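PDB 2P9X: hypothetical protein PH0832 from Pyrococcus horikoshii, which is of unknown function but binds zinc ions and contains a Nitrosopumilus output domain. Local coordinates for residues L35-G38 with I39-Y43; S71-K74 with G75-E79; N84-E87 with E88-S91. All coordinates share one frame; numbering follows the deposited sequence.

How the contacts relate
Contact 1 (35-43) comes first along the chain, turning the loop that leaves helix 23-35 into the short helix 41-44. Contact 2 (71-79) follows at the C-terminal end of helix 59-76, and contact 3 (84-91) starts the last helix, 86-97, so the two stand at either end of the connection between these helices. The three lie in series, neither nested nor crossing. Contacts 1 and 2 lie on opposite sides of the chain's centre and do not touch. Contact 3 meets both: Val-90 and Leu-86 pack on backbone carbonyls of contact 1, Val-90 CG2 lying 3.5 Å from Ala-42 O, while Leu-89 CD2 meets Leu-73 CD2 of contact 2 at 3.3 Å.

Contact 1: L35-G38 with I39-Y43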
loop_
_atom_site.group_PDB
_atom_site.type_symbol
_atom_site.label_atom_id
_atom_site.label_comp_id
_atom_site.label_asym_id
_atom_site.label_seq_id
_atom_site.Cartn_x
_atom_site.Cartn_y
_atom_site.Cartn_z
ATOM N N LEU A 35 -1.313 -10.362 15.322
ATOM C CA LEU A 35 -1.715 -10.071 16.698
ATOM C C LEU A 35 -2.717 -11.062 17.277
ATOM O O LEU A 35 -3.211 -10.866 18.391
ATOM C CB LEU A 35 -2.320 -8.668 16.770
ATOM C CG LEU A 35 -1.438 -7.481 16.379
ATOM C CD1 LEU A 35 -2.312 -6.258 16.162
ATOM C CD2 LEU A 35 -0.389 -7.224 17.456
ATOM N N ASN A 36 -3.013 -12.121 16.529
ATOM C CA ASN A 36 -3.978 -13.122 16.961
ATOM C C ASN A 36 -5.240 -12.417 17.451
ATOM O O ASN A 36 -5.788 -12.740 18.509
ATOM C CB ASN A 36 -3.395 -13.990 18.080
ATOM C CG ASN A 36 -4.313 -15.134 18.460
ATOM O OD1 ASN A 36 -4.925 -15.766 17.595
ATOM N ND2 ASN A 36 -4.413 -15.411 19.756
ATOM N N SER A 37 -5.689 -11.442 16.666
ATOM C CA SER A 37 -6.876 -10.668 17.005
ATOM C C SER A 37 -7.790 -10.500 15.806
ATOM O O SER A 37 -7.389 -10.743 14.666
ATOM C CB SER A 37 -6.479 -9.276 17.502
ATOM O OG SER A 37 -5.679 -9.350 18.667
ATOM N N GLY A 38 -9.020 -10.077 16.086
ATOM C CA GLY A 38 -10.000 -9.824 15.043
ATOM C C GLY A 38 -10.264 -8.329 14.969
ATOM O O GLY A 38 -9.564 -7.540 15.614
ATOM N N ILE A 39 -11.279 -7.939 14.202
ATOM C CA ILE A 39 -11.630 -6.530 14.022
ATOM C C ILE A 39 -12.042 -5.852 15.323
ATOM O O ILE A 39 -11.980 -4.623 15.442
ATOM C CB ILE A 39 -12.770 -6.376 12.971
ATOM C CG1 ILE A 39 -12.274 -6.845 11.602
ATOM C CG2 ILE A 39 -13.212 -4.918 12.857
ATOM C CD1 ILE A 39 -11.153 -6.001 11.046
ATOM N N GLU A 40 -12.455 -6.654 16.300
ATOM C CA GLU A 40 -12.869 -6.112 17.591
ATOM C C GLU A 40 -11.708 -5.388 18.276
ATOM O O GLU A 40 -11.896 -4.681 19.267
ATOM C CB GLU A 40 -13.395 -7.236 18.491
ATOM C CG GLU A 40 -12.457 -8.425 18.639
ATOM C CD GLU A 40 -12.580 -9.452 17.513
ATOM O OE1 GLU A 40 -13.221 -9.157 16.482
ATOM O OE2 GLU A 40 -12.035 -10.564 17.676
ATOM N N LEU A 41 -10.500 -5.575 17.751
ATOM C CA LEU A 41 -9.318 -4.918 18.299
ATOM C C LEU A 41 -9.463 -3.402 18.192
ATOM O O LEU A 41 -8.865 -2.658 18.970
ATOM C CB LEU A 41 -8.065 -5.352 17.530
ATOM C CG LEU A 41 -6.743 -4.728 17.987
ATOM C CD1 LEU A 41 -6.418 -5.191 19.404
ATOM C CD2 LEU A 41 -5.627 -5.136 17.031
ATOM N N ALA A 42 -10.245 -2.946 17.213
ATOM C CA ALA A 42 -10.453 -1.514 17.015
ATOM C C ALA A 42 -11.030 -0.891 18.279
ATOM O O ALA A 42 -10.683 0.231 18.642
ATOM C CB ALA A 42 -11.381 -1.274 15.832
ATOM N N TYR A 43 -11.905 -1.629 18.950
ATOM C CA TYR A 43 -12.507 -1.150 20.190
ATOM C C TYR A 43 -11.616 -1.441 21.394
ATOM O O TYR A 43 -11.414 -0.574 22.248
ATOM C CB TYR A 43 -13.878 -1.803 20.406
ATOM C CG TYR A 43 -14.541 -1.412 21.715
ATOM C CD1 TYR A 43 -14.209 -2.055 22.908
ATOM C CD2 TYR A 43 -15.487 -0.393 21.757
ATOM C CE1 TYR A 43 -14.808 -1.690 24.114
ATOM C CE2 TYR A 43 -16.091 -0.019 22.957
ATOM C CZ TYR A 43 -15.748 -0.672 24.128
ATOM O OH TYR A 43 -16.350 -0.309 25.317
HETATM O O HOH W 1 -9.367 -10.006 19.148
#
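Apolar packing joins Leu-35 to Leu-41: the methyl CD1 of Leu-35 lies 3.6 Å from CD2 of Leu-41, and the two side chains cross at about a right angle. With CG anti to the backbone N (chi1 179°), Leu-41 directs CD2 at Leu-35, and its CB rests 3.3 Å from Gly-38 O. Ser-37 CB lies 4.2 Å from Leu-41 CB. Both leucines also pack on helix 46-57, Leu-35 on Ala-52 and Leu-41 on Phe-49. Ile-39 packs instead on Leu-27, Leu-31 and Glu-28 of helix 23-35, Glu-28 being a zinc-binding residue of this protein.

Hydrogen bonds shape the link. Asn-36 breaks helix 23-35 with a positive phi, and a type I beta turn from Gly-38 to Leu-41 then leads the chain into helix 41-44. The turn is closed by Leu-41 N donating to Gly-38 O over 3.1 Å, although the position of this nitrogen is less sure. Just before it, Ser-37 OG donates to Leu-35 O at 2.9 Å; OG sits well above the carbonyl plane (59° out of it), and the bond spans Asn-36.

The charged side chain is Glu-40, which folds back over Gly-38. A bend at chi2 (-84°) lays the carboxylate against the glycine, with OE1 3.4 Å from Gly-38 C. A water bridges the two residues, accepting from Gly-38 N at 3.1 Å and donating to Glu-40 OE2 at 3.1 Å. The absence of a side chain at Gly-38 allows this approach, since a CB would collide with OE2.

Contact 2: S71-K74 with G75-E79; sequences SKLK and GRLGE
Between Ser-71 and Leu-77 the backbone follows the last turn of helix 59-76, in which Gly-75 N donates to Ser-71 O at 3.2 Å, Leu-73 O accepts from Leu-77 N at 2.8 Å and, weakly, from Arg-76 N at 3.1 Å, and Arg-76 N also bonds weakly to Lys-72 O at 3.0 Å.

Among the side chains, Leu-73 and Leu-77 form the apolar pair. CG of Leu-77 lies opposite its own carbonyl carbon (chi1 -84°), and the branch brings CD1 to 4.2 Å from Leu-73 CG. The start of the same side chain lies against the helix end, Leu-77 CB being 3.3 Å from Leu-73 O. Arg-76 approaches that oxygen too, its CB lying 3.4 Å from Leu-73 O, before its chain bends at chi2 and leads away. The leucine pair faces the protein: Leu-73 packs on Leu-8 and Thr-11 of helix 3-19 and on Ile-93, whereas Leu-77 rests on Tyr-97 of helix 86-97. Lys-74 behaves differently. Its chain, extended beyond CG, runs alongside the departing backbone, so that CD passes 3.6 Å from Glu-79 O before the amine leads away. The polar ends of the preceding turn are engaged nearby, Ser-71 OG with Met-67 O and Lys-72 NZ in a salt bridge with Glu-18, a zinc-binding residue of this protein.

With its two bonds weak and shared, Arg-76 N marks the place where regular helical bonding gives way, and the apolar side chains of Leu-73 and Leu-77 hold this end against helices 3-19 and 86-97.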
loop_
_atom_site.group_PDB
_atom_site.type_symbol
_atom_site.label_atom_id
_atom_site.label_comp_id
_atom_site.label_asym_id
_atom_site.label_seq_id
_atom_site.Cartn_x
_atom_site.Cartn_y
_atom_site.Cartn_z
ATOM N N SER A 71 -16.585 8.532 9.976
ATOM C CA SER A 71 -17.729 9.033 9.222
ATOM C C SER A 71 -18.919 8.079 9.298
ATOM O O SER A 71 -20.063 8.510 9.466
ATOM C CB SER A 71 -17.336 9.250 7.757
ATOM O OG SER A 71 -16.443 10.341 7.628
ATOM N N LYS A 72 -18.652 6.782 9.176
ATOM C CA LYS A 72 -19.717 5.786 9.228
ATOM C C LYS A 72 -20.331 5.662 10.615
ATOM O O LYS A 72 -21.532 5.424 10.747
ATOM C CB LYS A 72 -19.193 4.416 8.789
ATOM C CG LYS A 72 -18.922 4.291 7.304
ATOM C CD LYS A 72 -20.158 4.593 6.479
ATOM C CE LYS A 72 -19.818 4.639 4.996
ATOM N NZ LYS A 72 -21.031 4.498 4.147
ATOM N N LEU A 73 -19.512 5.807 11.651
ATOM C CA LEU A 73 -20.036 5.696 13.004
ATOM C C LEU A 73 -20.920 6.893 13.353
ATOM O O LEU A 73 -21.893 6.799 14.090
ATOM C CB LEU A 73 -18.855 5.617 13.972
ATOM C CG LEU A 73 -19.250 5.012 15.320
ATOM C CD1 LEU A 73 -19.839 3.605 15.184
ATOM C CD2 LEU A 73 -18.069 4.891 16.283
ATOM N N LYS A 74 -20.520 8.062 12.821
ATOM C CA LYS A 74 -21.337 9.250 13.019
ATOM C C LYS A 74 -22.714 9.087 12.371
ATOM O O LYS A 74 -23.734 9.537 12.876
ATOM C CB LYS A 74 -20.596 10.443 12.411
ATOM C CG LYS A 74 -19.527 10.992 13.360
ATOM C CD LYS A 74 -18.670 12.083 12.714
ATOM C CE LYS A 74 -17.463 12.460 13.581
ATOM N NZ LYS A 74 -16.771 13.607 12.994
ATOM N N GLY A 75 -22.714 8.440 11.190
ATOM C CA GLY A 75 -23.977 8.167 10.516
ATOM C C GLY A 75 -24.794 7.107 11.260
ATOM O O GLY A 75 -26.010 7.027 11.146
ATOM N N ARG A 76 -24.098 6.276 12.029
ATOM C CA ARG A 76 -24.758 5.225 12.798
ATOM C C ARG A 76 -25.326 5.736 14.134
ATOM O O ARG A 76 -26.378 5.310 14.591
ATOM C CB ARG A 76 -23.738 4.117 13.065
ATOM C CG ARG A 76 -24.383 2.736 13.174
ATOM C CD ARG A 76 -25.570 2.737 14.139
ATOM N NE ARG A 76 -25.804 1.393 14.675
ATOM C CZ ARG A 76 -26.656 1.294 15.714
ATOM N NH1 ARG A 76 -27.244 2.376 16.192
ATOM N NH2 ARG A 76 -26.910 0.097 16.257
ATOM N N LEU A 77 -24.563 6.642 14.781
ATOM C CA LEU A 77 -24.872 7.039 16.162
ATOM C C LEU A 77 -25.435 8.453 16.234
ATOM O O LEU A 77 -26.582 8.713 16.583
ATOM C CB LEU A 77 -23.560 7.029 16.949
ATOM C CG LEU A 77 -23.197 5.642 17.457
ATOM C CD1 LEU A 77 -22.036 5.687 18.448
ATOM C CD2 LEU A 77 -24.348 4.949 18.184
ATOM N N GLY A 78 -24.518 9.389 15.956
ATOM C CA GLY A 78 -24.868 10.792 15.918
ATOM C C GLY A 78 -24.041 11.498 14.844
ATOM O O GLY A 78 -22.831 11.354 14.749
ATOM N N GLU A 79 -24.753 12.256 13.998
ATOM C CA GLU A 79 -24.097 12.843 12.838
ATOM C C GLU A 79 -22.801 13.537 13.229
ATOM O O GLU A 79 -21.893 13.735 12.435
ATOM C CB GLU A 79 -25.048 13.864 12.221
ATOM C CG GLU A 79 -26.417 13.261 11.912
ATOM C CD GLU A 79 -27.489 14.254 12.288
ATOM O OE1 GLU A 79 -27.702 15.195 11.527
ATOM O OE2 GLU A 79 -28.112 14.078 13.326
#

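Contact 3: N84-E87 with E88-S91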
loop_
_atom_site.group_PDB
_atom_site.type_symbol
_atom_site.label_atom_id
_atom_site.label_comp_id
_atom_site.label_asym_id
_atom_site.label_seq_id
_atom_site.Cartn_x
_atom_site.Cartn_y
_atom_site.Cartn_z
ATOM N N ASN A 84 -11.827 12.905 16.111
ATOM C CA ASN A 84 -11.013 13.062 14.902
ATOM C C ASN A 84 -10.010 11.908 14.767
ATOM O O ASN A 84 -9.195 11.836 13.855
ATOM C CB ASN A 84 -10.246 14.379 15.029
ATOM C CG ASN A 84 -11.216 15.514 15.226
ATOM O OD1 ASN A 84 -12.076 15.779 14.395
ATOM N ND2 ASN A 84 -10.987 16.278 16.309
ATOM N N SER A 85 -10.058 10.974 15.713
ATOM C CA SER A 85 -9.177 9.811 15.701
ATOM C C SER A 85 -9.957 8.613 16.235
ATOM O O SER A 85 -10.952 8.779 16.942
ATOM C CB SER A 85 -7.954 10.042 16.590
ATOM O OG SER A 85 -8.315 10.036 17.960
ATOM N N LEU A 86 -9.505 7.410 15.906
ATOM C CA LEU A 86 -10.187 6.213 16.374
ATOM C C LEU A 86 -10.159 6.142 17.905
ATOM O O LEU A 86 -11.122 5.688 18.523
ATOM C CB LEU A 86 -9.540 4.963 15.767
ATOM C CG LEU A 86 -10.239 3.627 16.018
ATOM C CD1 LEU A 86 -11.627 3.634 15.382
ATOM C CD2 LEU A 86 -9.400 2.508 15.427
ATOM N N GLU A 87 -9.060 6.593 18.514
ATOM C CA GLU A 87 -8.943 6.576 19.973
ATOM C C GLU A 87 -10.014 7.458 20.595
ATOM O O GLU A 87 -10.665 7.068 21.569
ATOM C CB GLU A 87 -7.562 7.060 20.429
ATOM C CG GLU A 87 -6.442 6.095 20.121
ATOM C CD GLU A 87 -5.736 6.417 18.822
ATOM O OE1 GLU A 87 -6.388 6.939 17.895
ATOM O OE2 GLU A 87 -4.524 6.138 18.732
ATOM N N GLU A 88 -10.189 8.652 20.037
ATOM C CA GLU A 88 -11.205 9.569 20.541
ATOM C C GLU A 88 -12.593 8.993 20.286
ATOM O O GLU A 88 -13.511 9.185 21.086
ATOM C CB GLU A 88 -11.094 10.931 19.856
ATOM C CG GLU A 88 -9.859 11.717 20.241
ATOM C CD GLU A 88 -9.753 13.039 19.501
ATOM O OE1 GLU A 88 -10.646 13.348 18.681
ATOM O OE2 GLU A 88 -8.769 13.767 19.742
ATOM N N LEU A 89 -12.744 8.285 19.166
ATOM C CA LEU A 89 -14.029 7.692 18.809
ATOM C C LEU A 89 -14.443 6.630 19.824
ATOM O O LEU A 89 -15.605 6.569 20.234
ATOM C CB LEU A 89 -13.959 7.069 17.410
ATOM C CG LEU A 89 -15.270 6.510 16.848
ATOM C CD1 LEU A 89 -16.246 7.652 16.574
ATOM C CD2 LEU A 89 -14.993 5.722 15.572
ATOM N N VAL A 90 -13.493 5.791 20.224
ATOM C CA VAL A 90 -13.770 4.743 21.196
ATOM C C VAL A 90 -14.080 5.381 22.544
ATOM O O VAL A 90 -14.974 4.935 23.263
ATOM C CB VAL A 90 -12.564 3.781 21.332
ATOM C CG1 VAL A 90 -12.774 2.828 22.501
ATOM C CG2 VAL A 90 -12.398 2.991 20.032
ATOM N N SER A 91 -13.338 6.431 22.879
ATOM C CA SER A 91 -13.552 7.131 24.140
ATOM C C SER A 91 -14.953 7.722 24.180
ATOM O O SER A 91 -15.641 7.638 25.196
ATOM C CB SER A 91 -12.514 8.239 24.318
ATOM O OG SER A 91 -11.228 7.686 24.535
HETATM O O HOH W 2 -9.340 16.132 19.268
#
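Glu-88 reaches back over Ser-85 and Asn-84 at the start of helix 86-97. From CB, 3.5 Å from Ser-85 OG, the chain passes CG, closer still to that oxygen at 3.2 Å, and runs on extended (chi2 178°) to the carboxylate. There OE1 accepts a nearly straight bond from Asn-84 N at 2.9 Å, met on the anti side and 31° out of the carboxylate plane. OE2 takes a bond from a water that Asn-84 ND2 also reaches, weakly. Ser-85 is the N-cap: its OG accepts from Glu-88 N at 3.1 Å. The carboxylate accepts from the N-H of Asn-84, one residue before the N-cap, so the pair is not a capping box. With an alanine in place of Glu-88, Asn-84 N would probably lose its carboxylate acceptor, leaving the turn before the helix freer to move.

Regular helical bonds follow, beginning with Leu-89 N to Ser-85 O at 2.9 Å. On the inner face Leu-86 CD1 meets Leu-89 CD2 at 4.0 Å; Leu-86 packs against Phe-49 of helix 46-57 and Ile-69 of helix 59-76, while Leu-89 and Val-90 lie on Leu-8 of helix 3-19.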